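Long-range contacts in tyrosine aminotransferase (Leishmania infantum, PDB 4IX8), which probably transfers the amino group of tyrosine to 2-oxoglutarate, with pyridoxal 5'-phosphate as its cofactor: residues N163-A168 against A204-S209; A168-H173 against C185-L190. All blocks are in the same frame, centred on the assembly; numbering follows the deposited sequence.

Interaction 1 (N163-A168 against A204-S209); sequences NILVCA and AGMVDS
Leu165 and Asn163, on strand 163-168, meet Met206, Val207 and Asp208 in the loop that leads from helix 200-204 to strand 211-217. The contact is small, 201 Å² in all, and has an apolar half and a polar half. Leu165 carries the apolar half with its two methyls. Leu165 CD1 lies 3.7 Å from Val207 CG2, and the two side chains cross at about a right angle. Leu165 CD2 comes to 3.9 Å from Met206 CB. Beyond CB the methionine chain is extended and leads away from the strand, which leaves its base to do the touching.

The polar half is one hydrogen bond. Asn163 ND2 donates to Asp208 OD1 over 3.1 Å, with an N-H...O angle of 156°. The carboxylate oxygen lies in the plane of the amide. The donor meets OD1 on its syn side, 27° out of the carboxylate plane. The amide and carboxylate planes are themselves close to perpendicular. Asn163 OD1 is hydrogen-bonded to Thr211 OG1, so both ends of the amide have partners. Asp208 OD1 also accepts from His210 N, and OD2 forms a salt bridge with Arg186.

A type I beta turn runs from Ala204 to Val207, and its second half, Met206 and Val207, meets the strand. Strand 163-168 runs between strands 184-191 and 211-217 in the large-domain sheet of this pyridoxal-phosphate-dependent aminotransferase. Helix 229-242 packs against Ala204 and Val207 through Phe238 and His242.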
loop_
_atom_site.group_PDB
_atom_site.type_symbol
_atom_site.label_atom_id
_atom_site.label_comp_id
_atom_site.label_asym_id
_atom_site.label_seq_id
_atom_site.Cartn_x
_atom_site.Cartn_y
_atom_site.Cartn_z
ATOM N N ASN A 163 -11.590 -0.338 20.850
ATOM C CA ASN A 163 -10.262 -0.829 21.196
ATOM C C ASN A 163 -10.027 -2.270 20.743
ATOM O O ASN A 163 -10.977 -2.992 20.516
ATOM C CB ASN A 163 -10.052 -0.693 22.697
ATOM C CG ASN A 163 -10.974 -1.615 23.523
ATOM O OD1 ASN A 163 -10.653 -2.795 23.756
ATOM N ND2 ASN A 163 -12.075 -1.046 24.057
ATOM N N ILE A 164 -8.759 -2.655 20.558
ATOM C CA ILE A 164 -8.377 -4.057 20.343
ATOM C C ILE A 164 -7.276 -4.456 21.313
ATOM O O ILE A 164 -6.538 -3.600 21.798
ATOM C CB ILE A 164 -7.889 -4.342 18.918
ATOM C CG1 ILE A 164 -6.776 -3.381 18.522
ATOM C CG2 ILE A 164 -9.026 -4.212 17.927
ATOM C CD1 ILE A 164 -6.120 -3.797 17.222
ATOM N N LEU A 165 -7.206 -5.752 21.623
ATOM C CA LEU A 165 -6.199 -6.291 22.509
ATOM C C LEU A 165 -5.058 -6.746 21.648
ATOM O O LEU A 165 -5.246 -7.591 20.789
ATOM C CB LEU A 165 -6.736 -7.446 23.372
ATOM C CG LEU A 165 -7.905 -7.083 24.303
ATOM C CD1 LEU A 165 -8.219 -8.212 25.256
ATOM C CD2 LEU A 165 -7.613 -5.895 25.096
ATOM N N VAL A 166 -3.884 -6.155 21.879
ATOM C CA VAL A 166 -2.656 -6.437 21.106
ATOM C C VAL A 166 -1.504 -6.807 22.046
ATOM O O VAL A 166 -1.349 -6.194 23.111
ATOM C CB VAL A 166 -2.210 -5.256 20.291
ATOM C CG1 VAL A 166 -0.993 -5.625 19.435
ATOM C CG2 VAL A 166 -3.372 -4.747 19.419
ATOM N N CYS A 167 -0.725 -7.827 21.695
ATOM C CA CYS A 167 0.421 -8.201 22.514
ATOM C C CYS A 167 1.431 -7.060 22.579
ATOM O O CYS A 167 1.552 -6.273 21.647
ATOM C CB CYS A 167 1.073 -9.471 21.981
ATOM S SG CYS A 167 1.452 -9.245 20.257
ATOM N N ALA A 168 2.155 -6.985 23.694
ATOM C CA ALA A 168 3.366 -6.153 23.834
ATOM C C ALA A 168 4.406 -7.058 24.467
ATOM O O ALA A 168 4.123 -7.696 25.461
ATOM C CB ALA A 168 3.147 -4.944 24.699
ATOM N N ALA A 204 -8.137 -10.704 30.328
ATOM C CA ALA A 204 -9.565 -10.791 30.581
ATOM C C ALA A 204 -10.135 -9.504 31.185
ATOM O O ALA A 204 -11.229 -9.097 30.831
ATOM C CB ALA A 204 -9.855 -11.961 31.494
ATOM N N GLY A 205 -9.363 -8.827 32.031
ATOM C CA GLY A 205 -9.821 -7.630 32.723
ATOM C C GLY A 205 -9.808 -6.411 31.816
ATOM O O GLY A 205 -10.252 -5.329 32.195
ATOM N N MET A 206 -9.257 -6.565 30.626
ATOM C CA MET A 206 -9.152 -5.441 29.708
ATOM C C MET A 206 -10.288 -5.384 28.685
ATOM O O MET A 206 -10.345 -4.450 27.872
ATOM C CB MET A 206 -7.844 -5.506 28.957
ATOM C CG MET A 206 -6.657 -5.318 29.846
ATOM S SD MET A 206 -5.226 -5.550 28.783
ATOM C CE MET A 206 -3.938 -5.554 30.067
ATOM N N VAL A 207 -11.104 -6.431 28.643
ATOM C CA VAL A 207 -12.179 -6.529 27.657
ATOM C C VAL A 207 -13.383 -5.711 28.103
ATOM O O VAL A 207 -13.843 -5.839 29.229
ATOM C CB VAL A 207 -12.612 -7.983 27.433
ATOM C CG1 VAL A 207 -13.738 -8.063 26.406
ATOM C CG2 VAL A 207 -11.425 -8.823 26.966
ATOM N N ASP A 208 -13.865 -4.832 27.233
ATOM C CA ASP A 208 -15.126 -4.161 27.532
ATOM C C ASP A 208 -16.005 -4.122 26.284
ATOM O O ASP A 208 -15.678 -4.748 25.262
ATOM C CB ASP A 208 -14.872 -2.771 28.115
ATOM C CG ASP A 208 -14.114 -1.869 27.186
ATOM O OD1 ASP A 208 -14.325 -1.928 25.938
ATOM O OD2 ASP A 208 -13.361 -1.026 27.712
ATOM N N SER A 209 -17.099 -3.371 26.359
ATOM C CA SER A 209 -18.103 -3.334 25.305
ATOM C C SER A 209 -17.559 -2.777 24.017
ATOM O O SER A 209 -18.123 -3.018 22.949
ATOM C CB SER A 209 -19.329 -2.501 25.772
ATOM O OG SER A 209 -18.944 -1.190 26.175
#

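Interaction 2 (A168-H173 against C185-L190); sequences APSFPH and CRYYYL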
loop_
_atom_site.group_PDB
_atom_site.type_symbol
_atom_site.label_atom_id
_atom_site.label_comp_id
_atom_site.label_asym_id
_atom_site.label_seq_id
_atom_site.Cartn_x
_atom_site.Cartn_y
_atom_site.Cartn_z
ATOM N N ALA A 168 2.155 -6.985 23.694
ATOM C CA ALA A 168 3.366 -6.153 23.834
ATOM C C ALA A 168 4.406 -7.058 24.467
ATOM O O ALA A 168 4.123 -7.696 25.461
ATOM C CB ALA A 168 3.147 -4.944 24.699
ATOM N N PRO A 169 5.620 -7.117 23.911
ATOM C CA PRO A 169 6.095 -6.328 22.775
ATOM C C PRO A 169 5.606 -6.856 21.448
ATOM O O PRO A 169 5.292 -8.035 21.310
ATOM C CB PRO A 169 7.616 -6.438 22.887
ATOM C CG PRO A 169 7.855 -7.756 23.544
ATOM C CD PRO A 169 6.683 -7.958 24.491
ATOM N N SER A 170 5.569 -5.977 20.460
ATOM C CA SER A 170 4.955 -6.296 19.203
ATOM C C SER A 170 5.545 -5.488 18.088
ATOM O O SER A 170 5.923 -4.326 18.281
ATOM C CB SER A 170 3.433 -6.036 19.269
ATOM O OG SER A 170 3.186 -4.735 19.777
ATOM N N PHE A 171 5.519 -6.098 16.907
ATOM C CA PHE A 171 5.719 -5.431 15.618
ATOM C C PHE A 171 4.916 -4.134 15.642
ATOM O O PHE A 171 3.730 -4.168 15.888
ATOM C CB PHE A 171 5.228 -6.351 14.491
ATOM C CG PHE A 171 5.344 -5.770 13.103
ATOM C CD1 PHE A 171 6.560 -5.364 12.591
ATOM C CD2 PHE A 171 4.224 -5.681 12.287
ATOM C CE1 PHE A 171 6.650 -4.836 11.289
ATOM C CE2 PHE A 171 4.307 -5.166 11.000
ATOM C CZ PHE A 171 5.512 -4.730 10.504
ATOM N N PRO A 172 5.567 -2.985 15.442
ATOM C CA PRO A 172 4.893 -1.722 15.781
ATOM C C PRO A 172 3.687 -1.309 14.911
ATOM O O PRO A 172 2.989 -0.367 15.281
ATOM C CB PRO A 172 5.996 -0.672 15.622
ATOM C CG PRO A 172 7.298 -1.415 15.410
ATOM C CD PRO A 172 6.984 -2.818 15.053
ATOM N N HIS A 173 3.414 -2.005 13.824
ATOM C CA HIS A 173 2.409 -1.556 12.904
ATOM C C HIS A 173 0.993 -1.611 13.486
ATOM O O HIS A 173 0.180 -0.757 13.102
ATOM C CB HIS A 173 2.441 -2.364 11.606
ATOM C CG HIS A 173 1.888 -1.614 10.429
ATOM N ND1 HIS A 173 2.358 -0.372 10.050
ATOM C CD2 HIS A 173 0.933 -1.945 9.527
ATOM C CE1 HIS A 173 1.720 0.025 8.964
ATOM N NE2 HIS A 173 0.848 -0.908 8.628
ATOM N N CYS A 185 -5.118 0.869 20.906
ATOM C CA CYS A 185 -4.254 -0.326 21.030
ATOM C C CYS A 185 -4.061 -0.628 22.495
ATOM O O CYS A 185 -3.357 0.071 23.215
ATOM C CB CYS A 185 -2.910 -0.096 20.355
ATOM S SG CYS A 185 -1.821 -1.556 20.293
ATOM N N ARG A 186 -4.795 -1.614 22.969
ATOM C CA ARG A 186 -4.813 -1.941 24.382
ATOM C C ARG A 186 -3.943 -3.170 24.567
ATOM O O ARG A 186 -4.280 -4.271 24.117
ATOM C CB ARG A 186 -6.234 -2.177 24.901
ATOM C CG ARG A 186 -6.306 -2.386 26.408
ATOM C CD ARG A 186 -7.772 -2.312 26.912
ATOM N NE ARG A 186 -8.408 -1.006 26.678
ATOM C CZ ARG A 186 -9.690 -0.719 26.942
ATOM N NH1 ARG A 186 -10.517 -1.634 27.418
ATOM N NH2 ARG A 186 -10.156 0.491 26.686
ATOM N N TYR A 187 -2.793 -2.941 25.172
ATOM C CA TYR A 187 -1.778 -3.954 25.314
ATOM C C TYR A 187 -2.100 -4.967 26.352
ATOM O O TYR A 187 -2.441 -4.595 27.484
ATOM C CB TYR A 187 -0.459 -3.299 25.679
ATOM C CG TYR A 187 0.252 -2.626 24.533
ATOM C CD1 TYR A 187 0.416 -3.259 23.314
ATOM C CD2 TYR A 187 0.795 -1.375 24.689
ATOM C CE1 TYR A 187 1.118 -2.634 22.276
ATOM C CE2 TYR A 187 1.472 -0.753 23.667
ATOM C CZ TYR A 187 1.643 -1.373 22.475
ATOM O OH TYR A 187 2.349 -0.707 21.501
ATOM N N TYR A 188 -1.957 -6.245 26.006
ATOM C CA TYR A 188 -1.777 -7.288 27.036
ATOM C C TYR A 188 -0.285 -7.706 26.953
ATOM O O TYR A 188 0.328 -7.573 25.888
ATOM C CB TYR A 188 -2.746 -8.466 26.835
ATOM C CG TYR A 188 -2.512 -9.170 25.549
ATOM C CD1 TYR A 188 -1.534 -10.144 25.452
ATOM C CD2 TYR A 188 -3.208 -8.828 24.406
ATOM C CE1 TYR A 188 -1.278 -10.778 24.266
ATOM C CE2 TYR A 188 -2.954 -9.463 23.204
ATOM C CZ TYR A 188 -1.991 -10.443 23.156
ATOM O OH TYR A 188 -1.705 -11.095 21.994
ATOM N N TYR A 189 0.311 -8.194 28.038
ATOM C CA TYR A 189 1.768 -8.357 28.070
ATOM C C TYR A 189 2.158 -9.814 27.855
ATOM O O TYR A 189 1.426 -10.746 28.200
ATOM C CB TYR A 189 2.350 -7.747 29.388
ATOM C CG TYR A 189 2.217 -6.229 29.295
ATOM C CD1 TYR A 189 3.111 -5.482 28.533
ATOM C CD2 TYR A 189 1.133 -5.554 29.860
ATOM C CE1 TYR A 189 2.954 -4.083 28.357
ATOM C CE2 TYR A 189 0.963 -4.146 29.696
ATOM C CZ TYR A 189 1.885 -3.418 28.947
ATOM O OH TYR A 189 1.766 -2.033 28.765
ATOM N N LEU A 190 3.277 -9.977 27.153
ATOM C CA LEU A 190 3.860 -11.282 26.894
ATOM C C LEU A 190 4.858 -11.571 28.024
ATOM O O LEU A 190 5.473 -10.642 28.552
ATOM C CB LEU A 190 4.539 -11.319 25.523
ATOM C CG LEU A 190 3.635 -11.064 24.317
ATOM C CD1 LEU A 190 4.450 -10.889 23.014
ATOM C CD2 LEU A 190 2.645 -12.195 24.166
HETATM O O HOH W 1 3.747 -2.009 19.542
#
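The methyl of Ala168 is the bump at the middle of this contact. It sits over one face of the Tyr187 ring, offset toward the rim, in a CH-pi contact with Ala168 CB 3.9 Å from the centroid of that ring. The Tyr189 ring flanks the methyl, with Tyr189 CE1 3.8 Å from Ala168 CB. Tyr187 and Tyr189 are two apart on a strand, so their side chains leave on the same side. The methyl lies in the hollow between their rings.

The backbones pair as parallel strands at this point. Ala168 N donates to Tyr188 O at 2.9 Å, and Leu190 N donates to Ala168 O at 3.0 Å. This is the last bridge of a right-handed beta-alpha-beta unit, strand 163-168, helix 173-181 and strand 184-191, in the large domain of the fold type I aminotransferases. Strand 163-168 ends here, and a cis peptide bond leads into Pro169.

The side chain of Leu190 curls along this turn of the chain. Its CB and CG lie next to Ala168 O. Leu190 CD1 lies 4.0 Å from Pro169 CD and 3.4 Å from Pro169 O. The leucine and proline side chains cross obliquely. Further along, a water spans the gap between two hydroxyls, 2.8 Å from Ser170 OG and 2.7 Å from Tyr187 OH. Helix 173-181 adds Lys175 against Tyr187.

Interactions 1 and 2 share Ala168, the last residue of strand 163-168, and their centres are 10 Å apart. Both rest on the mixed eight-stranded sheet, through neighbouring strands 163-168 and 184-191. Along the chain, 163-168 comes first. Segment 168-173 starts on the last residue of that strand, 185-190 comes next, and 204-209 is last. Arg186 joins the two contacts: its NH1 reaches Met206 O, and its backbone N bonds to Ile164 O. Interaction 2 lies deeper, where the chain leaves the strand toward helix 173-181. The loop 204-209 and the two strands thus form one connected patch of the large domain, with the loop attached to both strands.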